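Local coordinates for protein MdbA (Actinomyces oris, PDB 4Z7X) that probably catalyses disulfide bond formation in exported proteins, as a thioredoxin-family thiol-disulfide oxidoreductase linked to the pilus assembly pathway of Actinomyces oris, at residues Ile31-Val35 with Leu116-Pro120; Val35-Trp41 with Trp180-Gly184. All blocks are in the same frame, centred on the assembly; numbering follows the deposited sequence.

Contact 1 (Ile31-Val35 with Leu116-Pro120). With 3CX ((2S)-3-(cyclohexylamino)-2-hydroxypropane-1-sulfonic acid), chain C.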
loop_
_atom_site.group_PDB
_atom_site.type_symbol
_atom_site.label_atom_id
_atom_site.label_comp_id
_atom_site.label_asym_id
_atom_site.label_seq_id
_atom_site.Cartn_x
_atom_site.Cartn_y
_atom_site.Cartn_z
ATOM N N ILE A 31 -2.968 15.394 0.676
ATOM C CA ILE A 31 -3.344 14.013 0.566
ATOM C C ILE A 31 -3.441 13.690 -0.918
ATOM O O ILE A 31 -4.010 14.466 -1.693
ATOM C CB ILE A 31 -4.699 13.748 1.294
ATOM C CG1 ILE A 31 -4.578 14.165 2.784
ATOM C CG2 ILE A 31 -5.142 12.284 1.140
ATOM C CD1 ILE A 31 -5.816 13.959 3.617
ATOM N N PRO A 32 -2.893 12.521 -1.349
ATOM C CA PRO A 32 -2.969 12.246 -2.795
ATOM C C PRO A 32 -4.403 12.290 -3.335
ATOM O O PRO A 32 -5.355 11.906 -2.647
ATOM C CB PRO A 32 -2.329 10.880 -2.946
ATOM C CG PRO A 32 -1.478 10.741 -1.712
ATOM C CD PRO A 32 -2.240 11.448 -0.633
ATOM N N LYS A 33 -4.534 12.751 -4.580
ATOM C CA LYS A 33 -5.856 12.974 -5.175
ATOM C C LYS A 33 -6.745 11.747 -5.227
ATOM O O LYS A 33 -7.952 11.864 -5.142
ATOM C CB LYS A 33 -5.676 13.514 -6.602
ATOM C CG LYS A 33 -5.053 14.898 -6.684
ATOM C CD LYS A 33 -4.619 15.216 -8.128
ATOM C CE LYS A 33 -3.306 14.503 -8.505
ATOM N NZ LYS A 33 -2.845 14.708 -9.917
ATOM N N GLN A 34 -6.167 10.577 -5.432
ATOM C CA GLN A 34 -6.963 9.363 -5.565
ATOM C C GLN A 34 -7.115 8.607 -4.228
ATOM O O GLN A 34 -7.710 7.557 -4.185
ATOM C CB GLN A 34 -6.427 8.458 -6.694
ATOM C CG GLN A 34 -6.459 9.104 -8.082
ATOM C CD GLN A 34 -6.431 8.101 -9.224
ATOM O OE1 GLN A 34 -7.389 7.343 -9.412
ATOM N NE2 GLN A 34 -5.336 8.112 -10.031
ATOM N N VAL A 35 -6.572 9.146 -3.138
ATOM C CA VAL A 35 -6.694 8.532 -1.823
ATOM C C VAL A 35 -8.069 8.799 -1.221
ATOM O O VAL A 35 -8.637 9.875 -1.327
ATOM C CB VAL A 35 -5.510 8.954 -0.896
ATOM C CG1 VAL A 35 -5.851 8.825 0.577
ATOM C CG2 VAL A 35 -4.268 8.083 -1.245
ATOM N N LEU A 116 1.588 8.507 -6.701
ATOM C CA LEU A 116 0.140 8.430 -6.859
ATOM C C LEU A 116 -0.435 9.573 -7.655
ATOM O O LEU A 116 -1.330 9.391 -8.481
ATOM C CB LEU A 116 -0.543 8.356 -5.505
ATOM C CG LEU A 116 -0.338 7.028 -4.761
ATOM C CD1 LEU A 116 -0.814 7.101 -3.318
ATOM C CD2 LEU A 116 -1.036 5.848 -5.454
ATOM N N ASP A 117 0.059 10.765 -7.385
ATOM C CA ASP A 117 -0.467 11.947 -8.012
ATOM C C ASP A 117 0.042 12.157 -9.442
ATOM O O ASP A 117 -0.687 12.716 -10.253
ATOM C CB ASP A 117 -0.121 13.198 -7.188
ATOM C CG ASP A 117 -1.075 13.439 -6.025
ATOM O OD1 ASP A 117 -2.152 12.795 -5.967
ATOM O OD2 ASP A 117 -0.774 14.343 -5.205
ATOM N N GLU A 118 1.278 11.733 -9.754
ATOM C CA GLU A 118 1.885 12.064 -11.030
ATOM C C GLU A 118 2.228 10.875 -11.932
ATOM O O GLU A 118 2.425 11.046 -13.143
ATOM C CB GLU A 118 3.134 12.891 -10.797
ATOM C CG GLU A 118 2.853 14.170 -10.024
ATOM C CD GLU A 118 3.589 15.354 -10.600
ATOM O OE1 GLU A 118 4.661 15.158 -11.211
ATOM O OE2 GLU A 118 3.082 16.476 -10.470
ATOM N N ALA A 119 2.335 9.685 -11.347
ATOM C CA ALA A 119 2.685 8.478 -12.107
ATOM C C ALA A 119 1.910 7.263 -11.560
ATOM O O ALA A 119 2.504 6.245 -11.187
ATOM C CB ALA A 119 4.170 8.228 -12.052
ATOM N N PRO A 120 0.582 7.367 -11.502
ATOM C CA PRO A 120 -0.200 6.299 -10.861
ATOM C C PRO A 120 -0.027 4.927 -11.538
ATOM O O PRO A 120 -0.138 3.911 -10.869
ATOM C CB PRO A 120 -1.647 6.803 -10.955
ATOM C CG PRO A 120 -1.600 7.830 -12.073
ATOM C CD PRO A 120 -0.257 8.508 -11.883
HETATM O OAA 3CX C . -11.082 0.633 -13.419
HETATM O OAB 3CX C . -10.979 -0.405 -11.099
HETATM O OAC 3CX C . -8.703 0.952 -9.376
HETATM O OAD 3CX C . -11.842 1.754 -11.303
HETATM C CAE 3CX C . -3.290 4.488 -8.089
HETATM C CAF 3CX C . -4.416 5.324 -7.542
HETATM C CAG 3CX C . -3.506 3.886 -9.472
HETATM C CAH 3CX C . -5.757 4.622 -7.763
HETATM C CAI 3CX C . -4.826 3.203 -9.737
HETATM C CAJ 3CX C . -7.745 2.896 -10.294
HETATM C CAK 3CX C . -9.393 1.602 -11.639
HETATM N NAL 3CX C . -7.252 3.161 -8.928
HETATM C CAM 3CX C . -9.001 2.042 -10.220
HETATM C CAN 3CX C . -5.802 3.354 -8.604
HETATM S SAO 3CX C . -10.860 0.834 -11.824
HETATM O O HOH W 1 -2.543 15.792 -3.702
HETATM O O HOH W 2 -3.393 10.370 -6.369
HETATM O O HOH W 3 -3.458 10.194 -9.741
#
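K33 and D117 make the polar centre of this contact, where the type I turn P32-V35, closed by a hydrogen bond from V35 N to P32 O, lies against the C-terminal end of helix 103-118. The backbone N of K33 gives a nearly straight bond (163°) of 2.8 Å to D117 OD1, meeting the lone pair on the side of the other carboxylate oxygen. The K33 side chain then runs past the same oxygen. Its CB and CG each lie 3.7 Å from D117 OD1; CD stands a little farther off, and CE comes back to 3.3 Å from OD1. The chain bends at chi3 (-77°), which carries NZ beyond the carboxylate to the main chain, 3.0 Å from D117 O and tilted 20° from the carbonyl plane. NZ thus stays 4.4 Å from D117 OD1, too far for a salt bridge, although the opposite charges should still attract. Water 2 links D117 OD1 to the N of Q34, and water 1 joins OD2 to I31 O; OD2 is also hydrogen-bonded to Y177 OH. An alanine in place of D117 would probably leave the K33 N-H and Y177 OH without their carboxylate partner and both waters without their tie to the helix. Beneath the polar layer P32 CB rests 4.0 Å from L116 CB, and V35 CG2 meets L116 CD1. The Q34 side chain, modelled in two conformers, lies against the cyclohexyl ring of the bound 3CX, which L116 CD2 approaches to 3.7 Å; water 3 accepts from Q34 NE2 and donates to L116 O. P32, V35 and L116 all pack on W180 of helix 178-190, while V35 and L116 also touch W41 of the edge strand 41-43.

Contact 2 (Val35-Trp41 with Trp180-Gly184)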
loop_
_atom_site.group_PDB
_atom_site.type_symbol
_atom_site.label_atom_id
_atom_site.label_comp_id
_atom_site.label_asym_id
_atom_site.label_seq_id
_atom_site.Cartn_x
_atom_site.Cartn_y
_atom_site.Cartn_z
ATOM N N VAL A 35 -6.572 9.146 -3.138
ATOM C CA VAL A 35 -6.694 8.532 -1.823
ATOM C C VAL A 35 -8.069 8.799 -1.221
ATOM O O VAL A 35 -8.637 9.875 -1.327
ATOM C CB VAL A 35 -5.510 8.954 -0.896
ATOM C CG1 VAL A 35 -5.851 8.825 0.577
ATOM C CG2 VAL A 35 -4.268 8.083 -1.245
ATOM N N LEU A 36 -8.562 7.796 -0.531
ATOM C CA LEU A 36 -9.869 7.826 0.097
ATOM C C LEU A 36 -9.827 8.494 1.470
ATOM O O LEU A 36 -8.758 8.806 2.001
ATOM C CB LEU A 36 -10.409 6.415 0.186
ATOM C CG LEU A 36 -10.633 5.692 -1.125
ATOM C CD1 LEU A 36 -11.108 4.304 -0.856
ATOM C CD2 LEU A 36 -11.642 6.396 -1.990
ATOM N N SER A 37 -11.007 8.675 2.063
ATOM C CA SER A 37 -11.144 9.435 3.293
ATOM C C SER A 37 -10.500 8.743 4.490
ATOM O O SER A 37 -10.299 9.365 5.533
ATOM C CB SER A 37 -12.622 9.702 3.581
ATOM O OG SER A 37 -13.339 8.498 3.747
ATOM N N ASP A 38 -10.177 7.447 4.328
ATOM C CA ASP A 38 -9.471 6.684 5.385
ATOM C C ASP A 38 -7.995 6.478 5.097
ATOM O O ASP A 38 -7.357 5.652 5.723
ATOM C CB ASP A 38 -10.155 5.356 5.672
ATOM C CG ASP A 38 -10.026 4.372 4.540
ATOM O OD1 ASP A 38 -9.577 4.813 3.435
ATOM O OD2 ASP A 38 -10.404 3.181 4.733
ATOM N N ALA A 39 -7.458 7.256 4.162
ATOM C CA ALA A 39 -6.061 7.205 3.736
ATOM C C ALA A 39 -5.696 6.067 2.772
ATOM O O ALA A 39 -4.562 6.008 2.329
ATOM C CB ALA A 39 -5.089 7.240 4.915
ATOM N N SER A 40 -6.666 5.213 2.428
ATOM C CA SER A 40 -6.363 4.062 1.590
ATOM C C SER A 40 -6.394 4.460 0.111
ATOM O O SER A 40 -6.953 5.510 -0.286
ATOM C CB SER A 40 -7.348 2.891 1.826
ATOM O OG SER A 40 -8.708 3.210 1.502
ATOM N N TRP A 41 -5.837 3.585 -0.721
ATOM C CA TRP A 41 -6.030 3.669 -2.155
ATOM C C TRP A 41 -6.293 2.296 -2.704
ATOM O O TRP A 41 -5.929 1.301 -2.076
ATOM C CB TRP A 41 -4.892 4.366 -2.869
ATOM C CG TRP A 41 -3.627 3.652 -3.026
ATOM C CD1 TRP A 41 -3.204 3.052 -4.166
ATOM C CD2 TRP A 41 -2.529 3.536 -2.084
ATOM N NE1 TRP A 41 -1.934 2.576 -4.004
ATOM C CE2 TRP A 41 -1.503 2.847 -2.734
ATOM C CE3 TRP A 41 -2.344 3.896 -0.748
ATOM C CZ2 TRP A 41 -0.288 2.565 -2.116
ATOM C CZ3 TRP A 41 -1.143 3.605 -0.123
ATOM C CH2 TRP A 41 -0.129 2.956 -0.809
ATOM N N TRP A 180 -1.468 13.130 4.960
ATOM C CA TRP A 180 -1.826 11.758 4.593
ATOM C C TRP A 180 -1.301 10.776 5.632
ATOM O O TRP A 180 -1.987 9.845 6.029
ATOM C CB TRP A 180 -1.219 11.418 3.229
ATOM C CG TRP A 180 -1.583 10.074 2.685
ATOM C CD1 TRP A 180 -2.708 9.372 2.917
ATOM C CD2 TRP A 180 -0.788 9.284 1.811
ATOM N NE1 TRP A 180 -2.690 8.181 2.211
ATOM C CE2 TRP A 180 -1.520 8.118 1.510
ATOM C CE3 TRP A 180 0.451 9.464 1.209
ATOM C CZ2 TRP A 180 -1.028 7.117 0.694
ATOM C CZ3 TRP A 180 0.946 8.462 0.400
ATOM C CH2 TRP A 180 0.204 7.326 0.122
ATOM N N VAL A 181 -0.062 10.974 6.055
ATOM C CA VAL A 181 0.545 10.147 7.106
ATOM C C VAL A 181 -0.318 10.218 8.381
ATOM O O VAL A 181 -0.685 9.199 8.966
ATOM C CB VAL A 181 1.986 10.605 7.387
ATOM C CG1 VAL A 181 2.602 9.845 8.532
ATOM C CG2 VAL A 181 2.841 10.505 6.129
ATOM N N LYS A 182 -0.696 11.441 8.772
ATOM C CA LYS A 182 -1.520 11.617 9.949
ATOM C C LYS A 182 -2.886 10.884 9.790
ATOM O O LYS A 182 -3.381 10.245 10.729
ATOM C CB LYS A 182 -1.688 13.123 10.252
ATOM C CG LYS A 182 -0.407 13.744 10.813
ATOM C CD LYS A 182 -0.489 15.219 11.259
ATOM C CE LYS A 182 0.039 16.232 10.232
ATOM N NZ LYS A 182 1.505 16.551 10.328
ATOM N N LEU A 183 -3.479 10.964 8.617
ATOM C CA LEU A 183 -4.790 10.354 8.393
ATOM C C LEU A 183 -4.694 8.831 8.475
ATOM O O LEU A 183 -5.600 8.168 9.006
ATOM C CB LEU A 183 -5.354 10.777 7.034
ATOM C CG LEU A 183 -6.745 10.290 6.691
ATOM C CD1 LEU A 183 -7.806 10.834 7.647
ATOM C CD2 LEU A 183 -7.097 10.741 5.275
ATOM N N GLY A 184 -3.623 8.271 7.936
ATOM C CA GLY A 184 -3.509 6.796 7.974
ATOM C C GLY A 184 -3.412 6.311 9.411
ATOM O O GLY A 184 -3.968 5.300 9.783
#
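W180 reaches from helix 178-190 into the bend of 35-41, and its indole NE1 donates a hydrogen bond to A39 O at 2.9 Å. The N-H points almost straight at the oxygen (171°), which lies close to the indole plane, so this bond helps fix the rotation of the ring. CG of W180 is anti to the backbone N (chi1 -176°), a torsion that swings the indole off the helix toward the loop. Packing is tight around it: V35 CG1 comes within 3.6 Å of W180 NE1, and the six-membered rings of W41 and W180 meet obliquely, CZ3 of W41 being 3.6 Å from CZ2 of W180. A39 CB presses on the helix backbone, 3.5 Å from G184 CA. Toward S37 the contact is looser and more open to solvent: partly exposed L183 lays its CD2 3.5 Å from S37 O, a van der Waals contact of a methyl with a carbonyl oxygen. The bend holds itself together through a type I turn from L36 to A39 and an Asx turn, D38 OD1 accepting from S40 N, with S40 OG a second donor to the same oxygen; D38 OD2 forms a salt bridge with R191. Such seating of a lead-in loop joins the edge strand 41-43 of the thioredoxin-fold sheet to helix 178-190, one of the helices between strands 91-96 and 198-201, a layout consistent with the helical insertion of DsbA-like oxidoreductases.

In the fold
Contacts 1 and 2 use consecutive pieces of one loop, share V35 and have centres 11 Å apart; their segments alternate along the chain. L116 and W180 join them directly: L116 CD1 lies 3.6 Å from W180 CH2, and P32 CD packs 3.6 Å from W180 CD2. On its other branch L116 CD2 is 3.7 Å from W41 NE1, whose hydrogen bond goes to Y43 OH. The bound 3CX sits at the edge of this cluster: contact 1 supplies Q34, L116 and P120 to its pocket, whereas contact 2 approaches through the W41 side chain, about 4 Å away at the nearest atoms. T42, G44, E45 and G46 hold its polar part.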